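Side-chain contacts in isoflavone reductase (Medicago sativa, PDB 2GAS), which reduces achiral isoflavones to chiral isoflavanones with NADPH, a late step in making the alfalfa phytoalexin medicarpin: residues V117-A122 against A275-D280; E231-K236 against Y302-V307; G62-N65 against T69-K72. All coordinates share one frame; numbering follows the deposited sequence.

Contact 1: residues V117-A122 against A275-D280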
ATOM      1  N   VAL A 117      -1.195  10.104   4.174  1.00 17.62           N
ATOM      2  CA  VAL A 117      -0.439  11.278   3.742  1.00 17.83           C
ATOM      3  C   VAL A 117      -0.921  12.623   4.272  1.00 18.94           C
ATOM      4  O   VAL A 117      -0.267  13.646   4.052  1.00 18.55           O
ATOM      5  CB  VAL A 117      -0.317  11.340   2.196  1.00 15.17           C
ATOM      6  CG1 VAL A 117       0.443  10.126   1.695  1.00 15.89           C
ATOM      7  CG2 VAL A 117      -1.697  11.414   1.552  1.00 16.55           C
ATOM      8  N   ASP A 118      -2.051  12.634   4.967  1.00 18.22           N
ATOM      9  CA  ASP A 118      -2.542  13.879   5.555  1.00 18.24           C
ATOM     10  C   ASP A 118      -2.116  13.911   7.020  1.00 19.96           C
ATOM     11  O   ASP A 118      -2.445  14.841   7.758  1.00 19.23           O
ATOM     12  CB  ASP A 118      -4.063  13.978   5.435  1.00 18.66           C
ATOM     13  CG  ASP A 118      -4.507  14.468   4.065  1.00 19.44           C
ATOM     14  OD1 ASP A 118      -5.627  14.120   3.644  1.00 20.53           O
ATOM     15  OD2 ASP A 118      -3.737  15.212   3.418  1.00 21.20           O
ATOM     16  N   ARG A 119      -1.372  12.884   7.422  1.00 19.46           N
ATOM     17  CA  ARG A 119      -0.873  12.750   8.790  1.00 20.22           C
ATOM     18  C   ARG A 119       0.590  12.320   8.841  1.00 21.54           C
ATOM     19  O   ARG A 119       0.898  11.175   9.196  1.00 21.62           O
ATOM     20  CB  ARG A 119      -1.694  11.719   9.564  1.00 21.11           C
ATOM     21  CG  ARG A 119      -3.117  12.110   9.879  1.00 21.05           C
ATOM     22  CD  ARG A 119      -3.724  11.032  10.763  1.00 21.27           C
ATOM     23  NE  ARG A 119      -4.971  11.447  11.391  1.00 23.09           N
ATOM     24  CZ  ARG A 119      -6.178  11.063  10.992  1.00 22.52           C
ATOM     25  NH1 ARG A 119      -6.311  10.249   9.959  1.00 22.22           N
ATOM     26  NH2 ARG A 119      -7.253  11.487  11.641  1.00 25.23           N
ATOM     27  N   HIS A 120       1.500  13.221   8.495  1.00 21.56           N
ATOM     28  CA  HIS A 120       2.913  12.878   8.539  1.00 21.99           C
ATOM     29  C   HIS A 120       3.767  14.088   8.887  1.00 22.97           C
ATOM     30  O   HIS A 120       3.314  15.231   8.813  1.00 22.13           O
ATOM     31  CB  HIS A 120       3.379  12.310   7.196  1.00 23.18           C
ATOM     32  CG  HIS A 120       3.672  13.359   6.168  1.00 23.43           C
ATOM     33  ND1 HIS A 120       2.761  13.734   5.202  1.00 25.29           N
ATOM     34  CD2 HIS A 120       4.768  14.131   5.973  1.00 22.86           C
ATOM     35  CE1 HIS A 120       3.286  14.691   4.456  1.00 23.18           C
ATOM     36  NE2 HIS A 120       4.501  14.950   4.903  1.00 26.25           N
ATOM     37  N   ASP A 121       5.010  13.820   9.265  1.00 23.72           N
ATOM     38  CA  ASP A 121       5.964  14.868   9.619  1.00 26.59           C
ATOM     39  C   ASP A 121       7.294  14.474   8.984  1.00 25.09           C
ATOM     40  O   ASP A 121       8.357  14.670   9.576  1.00 25.58           O
ATOM     41  CB  ASP A 121       6.128  14.942  11.140  1.00 31.57           C
ATOM     42  CG  ASP A 121       4.841  15.308  11.855  1.00 36.57           C
ATOM     43  OD1 ASP A 121       4.436  16.485  11.779  1.00 40.52           O
ATOM     44  OD2 ASP A 121       4.232  14.419  12.491  1.00 41.02           O
ATOM     45  N   ALA A 122       7.222  13.922   7.776  1.00 21.66           N
ATOM     46  CA  ALA A 122       8.404  13.452   7.064  1.00 20.59           C
ATOM     47  C   ALA A 122       9.307  14.551   6.525  1.00 21.77           C
ATOM     48  O   ALA A 122       8.901  15.706   6.397  1.00 22.51           O
ATOM     49  CB  ALA A 122       7.988  12.525   5.922  1.00 20.69           C
ATOM     50  N   ALA A 275       2.500   5.800  11.887  1.00 17.17           N
ATOM     51  CA  ALA A 275       1.375   4.876  12.039  1.00 18.12           C
ATOM     52  C   ALA A 275       0.658   5.140  13.355  1.00 18.68           C
ATOM     53  O   ALA A 275      -0.348   4.499  13.662  1.00 19.54           O
ATOM     54  CB  ALA A 275       1.856   3.423  12.001  1.00 17.35           C
ATOM     55  N   VAL A 276       1.175   6.098  14.121  1.00 17.96           N
ATOM     56  CA  VAL A 276       0.611   6.439  15.422  1.00 18.99           C
ATOM     57  C   VAL A 276      -0.251   7.695  15.372  1.00 19.26           C
ATOM     58  O   VAL A 276       0.255   8.792  15.143  1.00 20.48           O
ATOM     59  CB  VAL A 276       1.733   6.664  16.456  1.00 18.47           C
ATOM     60  CG1 VAL A 276       1.137   6.975  17.822  1.00 22.02           C
ATOM     61  CG2 VAL A 276       2.622   5.438  16.519  1.00 19.05           C
ATOM     62  N   TYR A 277      -1.550   7.518  15.587  1.00 19.82           N
ATOM     63  CA  TYR A 277      -2.505   8.624  15.582  1.00 20.48           C
ATOM     64  C   TYR A 277      -3.908   8.127  15.899  1.00 22.84           C
ATOM     65  O   TYR A 277      -4.236   6.969  15.661  1.00 22.20           O
ATOM     66  CB  TYR A 277      -2.524   9.329  14.216  1.00 20.29           C
ATOM     67  CG  TYR A 277      -2.761   8.404  13.035  1.00 19.39           C
ATOM     68  CD1 TYR A 277      -1.691   7.851  12.339  1.00 18.06           C
ATOM     69  CD2 TYR A 277      -4.056   8.069  12.626  1.00 18.54           C
ATOM     70  CE1 TYR A 277      -1.893   6.989  11.268  1.00 17.87           C
ATOM     71  CE2 TYR A 277      -4.271   7.201  11.551  1.00 18.47           C
ATOM     72  CZ  TYR A 277      -3.182   6.667  10.878  1.00 16.85           C
ATOM     73  OH  TYR A 277      -3.357   5.807   9.815  1.00 18.24           O
ATOM     74  N   GLU A 278      -4.733   9.008  16.457  1.00 25.32           N
ATOM     75  CA  GLU A 278      -6.111   8.657  16.766  1.00 27.38           C
ATOM     76  C   GLU A 278      -6.919   9.096  15.551  1.00 26.57           C
ATOM     77  O   GLU A 278      -6.595  10.100  14.918  1.00 27.34           O
ATOM     78  CB  GLU A 278      -6.588   9.393  18.021  1.00 30.53           C
ATOM     79  CG  GLU A 278      -5.929   8.895  19.298  1.00 36.10           C
ATOM     80  CD  GLU A 278      -6.387   9.647  20.533  1.00 40.43           C
ATOM     81  OE1 GLU A 278      -5.993   9.246  21.649  1.00 43.48           O
ATOM     82  OE2 GLU A 278      -7.136  10.637  20.390  1.00 42.70           O
ATOM     83  N   ILE A 279      -7.961   8.351  15.210  1.00 27.00           N
ATOM     84  CA  ILE A 279      -8.740   8.726  14.043  1.00 27.80           C
ATOM     85  C   ILE A 279      -9.978   9.538  14.377  1.00 26.51           C
ATOM     86  O   ILE A 279     -10.437   9.579  15.521  1.00 28.19           O
ATOM     87  CB  ILE A 279      -9.161   7.496  13.201  1.00 28.06           C
ATOM     88  CG1 ILE A 279     -10.222   6.672  13.935  1.00 29.43           C
ATOM     89  CG2 ILE A 279      -7.935   6.658  12.868  1.00 28.61           C
ATOM     90  CD1 ILE A 279      -9.758   6.048  15.206  1.00 33.56           C
ATOM     91  N   ASP A 280     -10.493  10.199  13.350  1.00 26.07           N
ATOM     92  CA  ASP A 280     -11.680  11.031  13.439  1.00 26.43           C
ATOM     93  C   ASP A 280     -12.798  10.233  12.777  1.00 25.36           C
ATOM     94  O   ASP A 280     -12.738   9.951  11.584  1.00 26.19           O
ATOM     95  CB  ASP A 280     -11.418  12.341  12.694  1.00 28.14           C
ATOM     96  CG  ASP A 280     -12.625  13.253  12.658  1.00 29.42           C
ATOM     97  OD1 ASP A 280     -12.464  14.413  12.226  1.00 32.96           O
ATOM     98  OD2 ASP A 280     -13.729  12.816  13.047  1.00 28.85           O
TER
HETATM   99  O   HOH W   1      -4.541  12.659  13.912  1.00 42.80           O

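Contact 2: residues E231-K236 against Y302-V307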
ATOM      1  N   GLU A 231      14.371 -12.419  17.400  1.00 18.31           N
ATOM      2  CA  GLU A 231      15.372 -13.081  18.231  1.00 20.16           C
ATOM      3  C   GLU A 231      14.830 -14.368  18.822  1.00 20.08           C
ATOM      4  O   GLU A 231      15.538 -15.376  18.904  1.00 22.05           O
ATOM      5  CB  GLU A 231      15.816 -12.151  19.352  1.00 19.16           C
ATOM      6  CG  GLU A 231      16.809 -11.113  18.892  1.00 18.79           C
ATOM      7  CD  GLU A 231      17.147 -10.129  19.978  1.00 17.98           C
ATOM      8  OE1 GLU A 231      18.214  -9.494  19.876  1.00 22.21           O
ATOM      9  OE2 GLU A 231      16.334  -9.989  20.920  1.00 22.98           O
ATOM     10  N   LYS A 232      13.571 -14.338  19.238  1.00 21.21           N
ATOM     11  CA  LYS A 232      12.946 -15.520  19.814  1.00 23.11           C
ATOM     12  C   LYS A 232      12.860 -16.618  18.759  1.00 22.30           C
ATOM     13  O   LYS A 232      13.044 -17.801  19.054  1.00 24.56           O
ATOM     14  CB  LYS A 232      11.540 -15.186  20.317  1.00 26.60           C
ATOM     15  CG  LYS A 232      10.799 -16.384  20.892  1.00 30.90           C
ATOM     16  CD  LYS A 232       9.322 -16.081  21.116  1.00 36.00           C
ATOM     17  CE  LYS A 232       8.640 -15.679  19.811  1.00 38.49           C
ATOM     18  NZ  LYS A 232       7.159 -15.571  19.934  1.00 39.33           N
ATOM     19  N   LYS A 233      12.600 -16.219  17.520  1.00 20.76           N
ATOM     20  CA  LYS A 233      12.477 -17.177  16.425  1.00 21.03           C
ATOM     21  C   LYS A 233      13.764 -17.886  16.031  1.00 20.14           C
ATOM     22  O   LYS A 233      13.747 -19.085  15.758  1.00 21.82           O
ATOM     23  CB  LYS A 233      11.880 -16.491  15.198  1.00 23.67           C
ATOM     24  CG  LYS A 233      10.431 -16.115  15.381  1.00 26.84           C
ATOM     25  CD  LYS A 233       9.874 -15.489  14.128  1.00 29.56           C
ATOM     26  CE  LYS A 233       8.374 -15.371  14.230  1.00 33.69           C
ATOM     27  NZ  LYS A 233       7.749 -16.714  14.431  1.00 35.16           N
ATOM     28  N   ILE A 234      14.880 -17.165  15.991  1.00 19.57           N
ATOM     29  CA  ILE A 234      16.133 -17.797  15.610  1.00 19.61           C
ATOM     30  C   ILE A 234      16.979 -18.233  16.798  1.00 20.31           C
ATOM     31  O   ILE A 234      18.068 -18.785  16.629  1.00 20.63           O
ATOM     32  CB  ILE A 234      16.967 -16.890  14.687  1.00 20.49           C
ATOM     33  CG1 ILE A 234      17.263 -15.552  15.367  1.00 19.88           C
ATOM     34  CG2 ILE A 234      16.209 -16.668  13.384  1.00 19.62           C
ATOM     35  CD1 ILE A 234      18.337 -14.744  14.649  1.00 22.30           C
ATOM     36  N   GLY A 235      16.475 -17.975  17.999  1.00 22.05           N
ATOM     37  CA  GLY A 235      17.184 -18.386  19.194  1.00 23.27           C
ATOM     38  C   GLY A 235      18.536 -17.762  19.484  1.00 23.87           C
ATOM     39  O   GLY A 235      19.424 -18.439  20.000  1.00 26.91           O
ATOM     40  N   LYS A 236      18.717 -16.489  19.145  1.00 24.81           N
ATOM     41  CA  LYS A 236      19.969 -15.806  19.451  1.00 23.70           C
ATOM     42  C   LYS A 236      19.709 -14.316  19.582  1.00 23.25           C
ATOM     43  O   LYS A 236      18.705 -13.810  19.079  1.00 23.22           O
ATOM     44  CB  LYS A 236      21.040 -16.070  18.386  1.00 27.31           C
ATOM     45  CG  LYS A 236      20.718 -15.562  17.002  1.00 26.49           C
ATOM     46  CD  LYS A 236      21.950 -15.619  16.097  1.00 26.99           C
ATOM     47  CE  LYS A 236      22.996 -14.587  16.511  1.00 26.75           C
ATOM     48  NZ  LYS A 236      24.081 -14.446  15.501  1.00 23.59           N
ATOM     49  N   TYR A 302       4.572 -14.229   9.530  1.00 19.97           N
ATOM     50  CA  TYR A 302       5.283 -13.780   8.343  1.00 19.91           C
ATOM     51  C   TYR A 302       6.780 -14.094   8.399  1.00 18.64           C
ATOM     52  O   TYR A 302       7.365 -14.556   7.422  1.00 19.51           O
ATOM     53  CB  TYR A 302       5.102 -12.268   8.137  1.00 16.80           C
ATOM     54  CG  TYR A 302       5.973 -11.725   7.023  1.00 18.82           C
ATOM     55  CD1 TYR A 302       5.631 -11.919   5.684  1.00 17.14           C
ATOM     56  CD2 TYR A 302       7.191 -11.109   7.308  1.00 18.30           C
ATOM     57  CE1 TYR A 302       6.492 -11.522   4.660  1.00 19.43           C
ATOM     58  CE2 TYR A 302       8.053 -10.711   6.299  1.00 18.84           C
ATOM     59  CZ  TYR A 302       7.703 -10.922   4.976  1.00 17.93           C
ATOM     60  OH  TYR A 302       8.580 -10.556   3.981  1.00 21.94           O
ATOM     61  N   LEU A 303       7.395 -13.835   9.545  1.00 18.57           N
ATOM     62  CA  LEU A 303       8.824 -14.070   9.703  1.00 18.41           C
ATOM     63  C   LEU A 303       9.238 -15.541   9.745  1.00 21.10           C
ATOM     64  O   LEU A 303      10.415 -15.859   9.566  1.00 20.70           O
ATOM     65  CB  LEU A 303       9.326 -13.353  10.958  1.00 20.36           C
ATOM     66  CG  LEU A 303       9.319 -11.824  10.869  1.00 20.25           C
ATOM     67  CD1 LEU A 303       9.640 -11.240  12.232  1.00 20.76           C
ATOM     68  CD2 LEU A 303      10.329 -11.357   9.831  1.00 21.58           C
ATOM     69  N   ASN A 304       8.280 -16.436   9.972  1.00 23.11           N
ATOM     70  CA  ASN A 304       8.595 -17.858  10.033  1.00 24.65           C
ATOM     71  C   ASN A 304       9.244 -18.395   8.767  1.00 24.54           C
ATOM     72  O   ASN A 304      10.044 -19.328   8.823  1.00 25.93           O
ATOM     73  CB  ASN A 304       7.340 -18.680  10.342  1.00 28.76           C
ATOM     74  CG  ASN A 304       7.006 -18.693  11.818  1.00 30.62           C
ATOM     75  OD1 ASN A 304       7.898 -18.767  12.661  1.00 35.68           O
ATOM     76  ND2 ASN A 304       5.717 -18.642  12.140  1.00 33.87           N
ATOM     77  N   GLN A 305       8.911 -17.814   7.622  1.00 25.36           N
ATOM     78  CA  GLN A 305       9.479 -18.286   6.365  1.00 25.73           C
ATOM     79  C   GLN A 305      10.979 -18.041   6.243  1.00 25.68           C
ATOM     80  O   GLN A 305      11.642 -18.666   5.420  1.00 26.46           O
ATOM     81  CB  GLN A 305       8.756 -17.641   5.180  1.00 28.95           C
ATOM     82  CG  GLN A 305       8.890 -16.133   5.118  1.00 30.74           C
ATOM     83  CD  GLN A 305       8.125 -15.535   3.955  1.00 33.13           C
ATOM     84  OE1 GLN A 305       8.413 -15.825   2.793  1.00 33.83           O
ATOM     85  NE2 GLN A 305       7.140 -14.697   4.261  1.00 33.87           N
ATOM     86  N   PHE A 306      11.517 -17.137   7.061  1.00 24.75           N
ATOM     87  CA  PHE A 306      12.941 -16.813   7.012  1.00 24.39           C
ATOM     88  C   PHE A 306      13.777 -17.530   8.066  1.00 24.32           C
ATOM     89  O   PHE A 306      15.005 -17.460   8.045  1.00 24.86           O
ATOM     90  CB  PHE A 306      13.150 -15.306   7.169  1.00 25.26           C
ATOM     91  CG  PHE A 306      12.446 -14.490   6.127  1.00 26.26           C
ATOM     92  CD1 PHE A 306      11.251 -13.845   6.420  1.00 25.87           C
ATOM     93  CD2 PHE A 306      12.962 -14.399   4.837  1.00 27.77           C
ATOM     94  CE1 PHE A 306      10.573 -13.122   5.440  1.00 28.38           C
ATOM     95  CE2 PHE A 306      12.291 -13.677   3.850  1.00 26.39           C
ATOM     96  CZ  PHE A 306      11.095 -13.039   4.152  1.00 27.51           C
ATOM     97  N   VAL A 307      13.109 -18.213   8.985  1.00 24.74           N
ATOM     98  CA  VAL A 307      13.794 -18.922  10.058  1.00 25.42           C
ATOM     99  C   VAL A 307      14.705 -20.030   9.537  1.00 25.94           C
ATOM    100  O   VAL A 307      15.875 -20.083   9.976  1.00 26.07           O
ATOM    101  CB  VAL A 307      12.778 -19.518  11.050  1.00 25.70           C
ATOM    102  CG1 VAL A 307      13.495 -20.342  12.105  1.00 27.21           C
ATOM    103  CG2 VAL A 307      11.991 -18.395  11.708  1.00 26.03           C
ATOM    104  OXT VAL A 307      14.234 -20.832   8.709  1.00 26.78           O
TER

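Contact 3: residues G62-N65 against T69-K72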
ATOM      1  N   GLY A  62      -6.820  -1.143 -22.566  1.00 32.06           N
ATOM      2  CA  GLY A  62      -6.664   0.289 -22.416  1.00 33.20           C
ATOM      3  C   GLY A  62      -5.369   0.697 -21.749  1.00 34.44           C
ATOM      4  O   GLY A  62      -4.652  -0.132 -21.186  1.00 33.84           O
ATOM      5  N   ASP A  63      -5.075   1.988 -21.819  1.00 35.42           N
ATOM      6  CA  ASP A  63      -3.869   2.545 -21.226  1.00 37.87           C
ATOM      7  C   ASP A  63      -4.203   3.855 -20.525  1.00 37.98           C
ATOM      8  O   ASP A  63      -4.900   4.707 -21.077  1.00 38.13           O
ATOM      9  CB  ASP A  63      -2.813   2.785 -22.308  1.00 40.44           C
ATOM     10  CG  ASP A  63      -1.606   3.547 -21.788  1.00 42.42           C
ATOM     11  OD1 ASP A  63      -1.046   3.142 -20.747  1.00 44.80           O
ATOM     12  OD2 ASP A  63      -1.219   4.550 -22.424  1.00 44.02           O
ATOM     13  N   ILE A  64      -3.704   4.007 -19.304  1.00 38.15           N
ATOM     14  CA  ILE A  64      -3.943   5.212 -18.519  1.00 38.76           C
ATOM     15  C   ILE A  64      -3.678   6.463 -19.353  1.00 38.61           C
ATOM     16  O   ILE A  64      -4.262   7.519 -19.104  1.00 38.30           O
ATOM     17  CB  ILE A  64      -3.029   5.253 -17.270  1.00 39.17           C
ATOM     18  CG1 ILE A  64      -3.184   3.961 -16.466  1.00 40.75           C
ATOM     19  CG2 ILE A  64      -3.360   6.470 -16.416  1.00 39.41           C
ATOM     20  CD1 ILE A  64      -4.593   3.683 -15.993  1.00 40.48           C
ATOM     21  N   ASN A  65      -2.801   6.340 -20.343  1.00 38.80           N
ATOM     22  CA  ASN A  65      -2.459   7.468 -21.200  1.00 39.10           C
ATOM     23  C   ASN A  65      -3.305   7.562 -22.469  1.00 38.82           C
ATOM     24  O   ASN A  65      -3.037   8.385 -23.343  1.00 39.21           O
ATOM     25  CB  ASN A  65      -0.973   7.419 -21.564  1.00 42.55           C
ATOM     26  CG  ASN A  65      -0.072   7.584 -20.353  1.00 45.23           C
ATOM     27  OD1 ASN A  65      -0.022   6.719 -19.475  1.00 47.62           O
ATOM     28  ND2 ASN A  65       0.639   8.704 -20.295  1.00 46.64           N
ATOM     29  N   THR A  69      -9.791   4.898 -24.258  1.00 29.05           N
ATOM     30  CA  THR A  69      -9.836   3.541 -23.731  1.00 28.21           C
ATOM     31  C   THR A  69     -10.166   3.566 -22.243  1.00 26.86           C
ATOM     32  O   THR A  69     -10.874   2.695 -21.748  1.00 25.91           O
ATOM     33  CB  THR A  69      -8.494   2.816 -23.930  1.00 29.19           C
ATOM     34  OG1 THR A  69      -7.481   3.460 -23.151  1.00 32.44           O
ATOM     35  CG2 THR A  69      -8.089   2.843 -25.397  1.00 31.59           C
ATOM     36  N   LEU A  70      -9.646   4.567 -21.540  1.00 26.71           N
ATOM     37  CA  LEU A  70      -9.888   4.710 -20.106  1.00 26.34           C
ATOM     38  C   LEU A  70     -11.371   4.902 -19.811  1.00 24.96           C
ATOM     39  O   LEU A  70     -11.948   4.186 -18.993  1.00 22.58           O
ATOM     40  CB  LEU A  70      -9.112   5.904 -19.552  1.00 28.90           C
ATOM     41  CG  LEU A  70      -7.954   5.626 -18.594  1.00 32.73           C
ATOM     42  CD1 LEU A  70      -7.432   6.950 -18.066  1.00 32.11           C
ATOM     43  CD2 LEU A  70      -8.423   4.743 -17.440  1.00 33.57           C
ATOM     44  N   VAL A  71     -11.983   5.881 -20.474  1.00 23.43           N
ATOM     45  CA  VAL A  71     -13.400   6.154 -20.278  1.00 23.69           C
ATOM     46  C   VAL A  71     -14.238   4.929 -20.631  1.00 22.47           C
ATOM     47  O   VAL A  71     -15.158   4.572 -19.901  1.00 23.18           O
ATOM     48  CB  VAL A  71     -13.871   7.346 -21.145  1.00 24.38           C
ATOM     49  CG1 VAL A  71     -15.374   7.523 -21.013  1.00 24.85           C
ATOM     50  CG2 VAL A  71     -13.146   8.616 -20.727  1.00 25.00           C
ATOM     51  N   LYS A  72     -13.910   4.281 -21.745  1.00 23.02           N
ATOM     52  CA  LYS A  72     -14.647   3.099 -22.185  1.00 23.40           C
ATOM     53  C   LYS A  72     -14.601   1.967 -21.167  1.00 22.32           C
ATOM     54  O   LYS A  72     -15.595   1.273 -20.953  1.00 21.54           O
ATOM     55  CB  LYS A  72     -14.097   2.597 -23.526  1.00 25.55           C
ATOM     56  CG  LYS A  72     -14.813   1.362 -24.058  1.00 30.15           C
ATOM     57  CD  LYS A  72     -14.207   0.881 -25.368  1.00 34.50           C
ATOM     58  CE  LYS A  72     -14.924  -0.362 -25.885  1.00 37.15           C
ATOM     59  NZ  LYS A  72     -14.832  -1.515 -24.938  1.00 38.11           N
TER

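Contact 1: residues V117-A122 against A275-D280
Arg119 lies across the ring of Tyr277, and this pairing of an arginine with an aromatic face carries most of the meeting between two loops. Within the first loop, His120 ND1 bonds to Val117 O at 3.2 Å; the oxygen lies in the imidazole plane, while ND1 stands well above the carbonyl plane. Asp118 turns elsewhere, its carboxylate salt-bridged to Arg137, probably an NADP(+)-binding residue, and to Arg138. Arg119 sends an extended chain over the ring. Its CD sits 3.8 Å from the Tyr277 ring centroid, 23° off the normal, a CH-pi contact. Beyond CD the guanidinium lies almost parallel to the ring (3° between planes), with Tyr277 CD2 over one of its faces. Arg119 NE gives its hydrogen to a water in the guanidinium plane at 2.8 Å, and that water makes a weak bond to Glu278 O at 3.4 Å. Arg119 NH1 and NH2 form salt bridges with Asp116 and Asp284, while Tyr277 OH bonds to His213 and His153. The chemistry is divided: a methylene rests on the ring face between the loops, while acids outside them hold the arginine's charge and probably fix the guanidinium's orientation beside the ring.

Contact 2: residues E231-K236 against Y302-V307
Lys233, near the C-terminal end of helix 223-234, reaches across to Leu303, Asn304 and Val307 at the very end of the chain, and shows how one long side chain can make both apolar and polar contacts. Its CG stands anti to its own carbonyl carbon (chi1 -69°), and the methylenes run straight until a bend at chi4 (-59°) turns the amine aside. At the base, Lys233 CB touches Val307 CG2 at 4.0 Å. The other branch of this valine, CG1, lies 3.9 Å from the carbonyl oxygen of Lys233, so the last side chain meets both CB and the main chain of the lysine. Further out, Lys233 CD packs on Leu303 CB at 3.9 Å, the two side chains crossing at about a right angle. The bend brings Lys233 NZ within 2.7 Å of Asn304 OD1 in a hydrogen bond whose donor sits 50° out of the carbonyl plane, approaching from above the amide rather than along a lone pair. Asp300 gives the same amine a salt bridge. Trp230 of helix 223-234 also touches Leu303 and Val307, and Arg173 binds the terminal carboxylate at Val307 O. Without the long chain of Lys233, as with an alanine here, Asn304 OD1 and Asp300 are likely to lose this cationic mate, and a gap to open beside Leu303 CB. The lysine therefore joins the helix to the C-terminal tail by two means: methylenes laid on aliphatic carbons, and an ammonium shared between a carboxylate and an amide oxygen.

Contact 3: residues G62-N65 against T69-K72
A mostly buried turn joins a strand to its following helix here: Gly62, Asp63 and Ile64, just past strand 58-61, fold back against Thr69 and Leu70 of helix 67-74. This is part of a beta-alpha-beta crossover in the NADP(+)-binding Rossmann fold, where strand 58-61 forms one edge of the parallel sheet and the helix leads on to strand 79-82. Two neighbouring helix residues do the work, one polar and one apolar. Thr69 holds OG1 between its backbone N and carbonyl carbon (chi1 65°), turned to the loop. There OG1 accepts the Asp63 amide at 3.1 Å in a nearly straight bond (163° at the hydrogen) and gives its own hydrogen to Asp66 O, so the hydroxyl ties the loop to the start of the helix. Gly62 CA lies 3.4 Å from the same oxygen. Gly62 also bonds through its backbone to Val33, while Asp63 makes a long, weak ion pair with Arg34, which probably binds NADP(+). Leu70 completes the join on the apolar side, with Ile95 and Ala98 of helix 92-102 packed against it. Its CG lies about 4.0 Å from both Asp63 O and Ile64 CA. Between the two side chains, Leu70 CD2 meets Ile64 CD1 at 4.2 Å, whereas Leu70 CD1 rests 3.4 Å from the carbonyl oxygen of Ile64.

How the contacts relate
Contacts 1 and 3 lie in series along the chain and about 33 Å apart between centres, yet each lies near a residue that probably binds NADP(+). In contact 3 the side chain of Asp63 comes within about 3 Å of Arg34; in contact 1 that of Arg119 is about 7 Å from Arg137 and about 12 Å from Lys133, the assigned proton acceptor. Contact 2 lies away from these sites, its centre about 45 Å from that of contact 3, on the opposite side of the chain's centre. Its segments alternate along the sequence with those of contact 1, although their nearest atoms remain about 16 Å apart.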